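Local coordinates for protein galactokinase (Bifidobacterium longum subsp. infantis ATCC 15697 = JCM 1222 = DSM 20088, PDB 6TEQ) that probably phosphorylates galactose at the expense of ATP, as a GHMP-family galactokinase, and here holds 2-deoxy-2-fluoro-galactose in its sugar pocket, at residues L347-D352 / A390-K395. Sequence-based numbering, arbitrary orientation.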
loop_
_atom_site.group_PDB
_atom_site.type_symbol
_atom_site.label_atom_id
_atom_site.label_comp_id
_atom_site.label_asym_id
_atom_site.label_seq_id
_atom_site.Cartn_x
_atom_site.Cartn_y
_atom_site.Cartn_z
ATOM N N LEU A 347 16.613 -5.817 -2.478
ATOM C CA LEU A 347 16.143 -4.442 -2.685
ATOM C C LEU A 347 17.370 -3.560 -2.968
ATOM O O LEU A 347 17.315 -2.698 -3.868
ATOM C CB LEU A 347 15.409 -3.912 -1.468
ATOM C CG LEU A 347 14.086 -4.582 -1.115
ATOM C CD1 LEU A 347 13.610 -4.078 0.227
ATOM C CD2 LEU A 347 13.050 -4.325 -2.217
ATOM N N ASP A 348 18.418 -3.690 -2.135
ATOM C CA ASP A 348 19.550 -2.733 -2.223
ATOM C C ASP A 348 20.283 -2.907 -3.553
ATOM O O ASP A 348 20.698 -1.929 -4.165
ATOM C CB ASP A 348 20.485 -2.873 -1.036
ATOM C CG ASP A 348 19.795 -2.447 0.235
ATOM O OD1 ASP A 348 18.788 -1.725 0.132
ATOM O OD2 ASP A 348 20.284 -2.857 1.268
ATOM N N ILE A 349 20.430 -4.143 -3.991
ATOM C CA ILE A 349 21.137 -4.425 -5.277
ATOM C C ILE A 349 20.273 -3.979 -6.475
ATOM O O ILE A 349 20.800 -3.306 -7.372
ATOM C CB ILE A 349 21.552 -5.897 -5.335
ATOM C CG1 ILE A 349 22.657 -6.184 -4.330
ATOM C CG2 ILE A 349 21.957 -6.269 -6.780
ATOM C CD1 ILE A 349 22.922 -7.648 -4.061
ATOM N N ALA A 350 18.965 -4.186 -6.431
ATOM C CA ALA A 350 18.106 -3.681 -7.519
ATOM C C ALA A 350 18.257 -2.160 -7.603
ATOM O O ALA A 350 18.316 -1.618 -8.697
ATOM C CB ALA A 350 16.678 -4.096 -7.296
ATOM N N VAL A 351 18.159 -1.494 -6.454
ATOM C CA VAL A 351 18.304 -0.033 -6.430
ATOM C C VAL A 351 19.661 0.396 -6.996
ATOM O O VAL A 351 19.714 1.360 -7.781
ATOM C CB VAL A 351 18.108 0.487 -4.985
ATOM C CG1 VAL A 351 18.693 1.867 -4.837
ATOM C CG2 VAL A 351 16.647 0.478 -4.667
ATOM N N ASP A 352 20.752 -0.270 -6.582
ATOM C CA ASP A 352 22.092 0.115 -7.066
ATOM C C ASP A 352 22.129 -0.047 -8.604
ATOM O O ASP A 352 22.713 0.812 -9.297
ATOM C CB ASP A 352 23.152 -0.747 -6.415
ATOM C CG ASP A 352 24.515 -0.119 -6.549
ATOM O OD1 ASP A 352 24.630 1.086 -6.218
ATOM O OD2 ASP A 352 25.392 -0.826 -7.093
ATOM N N ALA A 390 17.511 -8.185 -13.518
ATOM C CA ALA A 390 17.301 -9.654 -13.678
ATOM C C ALA A 390 18.647 -10.338 -13.906
ATOM O O ALA A 390 18.920 -11.372 -13.226
ATOM C CB ALA A 390 16.312 -9.969 -14.762
ATOM N N ASP A 391 19.503 -9.771 -14.764
ATOM C CA ASP A 391 20.813 -10.412 -15.077
ATOM C C ASP A 391 21.636 -10.393 -13.802
ATOM O O ASP A 391 22.223 -11.407 -13.427
ATOM C CB ASP A 391 21.535 -9.711 -16.214
ATOM C CG ASP A 391 21.037 -10.005 -17.599
ATOM O OD1 ASP A 391 19.922 -10.488 -17.699
ATOM O OD2 ASP A 391 21.892 -9.904 -18.577
ATOM N N ARG A 392 21.598 -9.261 -13.081
ATOM C CA ARG A 392 22.394 -9.165 -11.852
ATOM C C ARG A 392 21.875 -10.146 -10.777
ATOM O O ARG A 392 22.677 -10.743 -10.047
ATOM C CB ARG A 392 22.330 -7.740 -11.333
ATOM C CG ARG A 392 22.984 -7.572 -9.983
ATOM C CD ARG A 392 24.497 -7.853 -9.964
ATOM N NE ARG A 392 25.014 -7.452 -8.651
ATOM C CZ ARG A 392 25.263 -6.196 -8.277
ATOM N NH1 ARG A 392 25.071 -5.192 -9.085
ATOM N NH2 ARG A 392 25.645 -5.899 -7.065
ATOM N N PHE A 393 20.579 -10.264 -10.633
ATOM C CA PHE A 393 19.968 -11.214 -9.690
ATOM C C PHE A 393 20.489 -12.624 -9.976
ATOM O O PHE A 393 20.808 -13.356 -9.017
ATOM C CB PHE A 393 18.458 -11.070 -9.753
ATOM C CG PHE A 393 17.896 -10.061 -8.772
ATOM C CD1 PHE A 393 18.574 -8.891 -8.484
ATOM C CD2 PHE A 393 16.660 -10.260 -8.215
ATOM C CE1 PHE A 393 18.034 -7.967 -7.590
ATOM C CE2 PHE A 393 16.133 -9.345 -7.321
ATOM C CZ PHE A 393 16.815 -8.197 -7.041
ATOM N N GLU A 394 20.470 -13.043 -11.230
ATOM C CA GLU A 394 20.956 -14.379 -11.599
ATOM C C GLU A 394 22.429 -14.521 -11.203
ATOM O O GLU A 394 22.791 -15.533 -10.615
ATOM C CB GLU A 394 20.706 -14.635 -13.075
ATOM C CG GLU A 394 21.160 -16.028 -13.460
ATOM C CD GLU A 394 20.381 -17.194 -12.878
ATOM O OE1 GLU A 394 19.353 -16.949 -12.199
ATOM O OE2 GLU A 394 20.821 -18.338 -13.134
ATOM N N LYS A 395 23.271 -13.523 -11.470
ATOM C CA LYS A 395 24.688 -13.574 -11.038
ATOM C C LYS A 395 24.766 -13.742 -9.521
ATOM O O LYS A 395 25.660 -14.420 -9.090
ATOM C CB LYS A 395 25.427 -12.289 -11.309
ATOM C CG LYS A 395 26.144 -12.221 -12.617
ATOM C CD LYS A 395 26.830 -10.897 -12.761
ATOM C CE LYS A 395 28.313 -10.960 -12.553
ATOM N NZ LYS A 395 28.875 -9.646 -12.946
HETATM O O HOH W 1 25.940 -3.279 -5.940
#
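Ile349 packs against Arg392 as a methyl over a flat group, in the closest contact between helices 345-356 and 382-396, whose axes in the segments 347-352 and 390-395 come within 10.1 Å. The chi1 of Ile349, -69°, sets CG1 beside the backbone N and leaves CG2 anti to it; this branch stands over the centre of the guanidinium, 3.6 Å from Arg392 CZ, and also touches Arg392 CG at 3.6 Å. The bend of the arginine chain at chi2 (64°) turns the guanidinium so that one face lies against CG2, and the two side chains cross at about a right angle.

Phe393 makes the second apolar part. Its ring reaches across to Ala350, CZ lying 4.1 Å from Ala350 CB, while the backbone N of Ala350 sits at the ring edge, near the ring plane. Ile349 CG2 approaches the same ring obliquely, 4.4 Å from Phe393 CE1.

The polar link is indirect. A water in the guanidinium plane accepts from Arg392 NH2 at 2.9 Å and donates to Asp352 OD2 at 2.8 Å, bridging opposite charges that do not meet directly. Arg392 NE forms a salt bridge with Glu396 one turn on, and Asp352 OD1 another with Lys356, so each charge has a partner on its own helix. A leucine in place of Arg392 would probably leave the water without its donor from this helix and Glu396 without its salt-bridge mate.

Away from the sugar site, the two helices run roughly antiparallel (137°) as a pair in the alpha/beta GHMP C-terminal region: Ala350 rests on Ile373 of strand 372-378 in the five-stranded mixed sheet, and Phe393 meets Phe398 edge-to-face and touches Pro401 beyond helix 382-396.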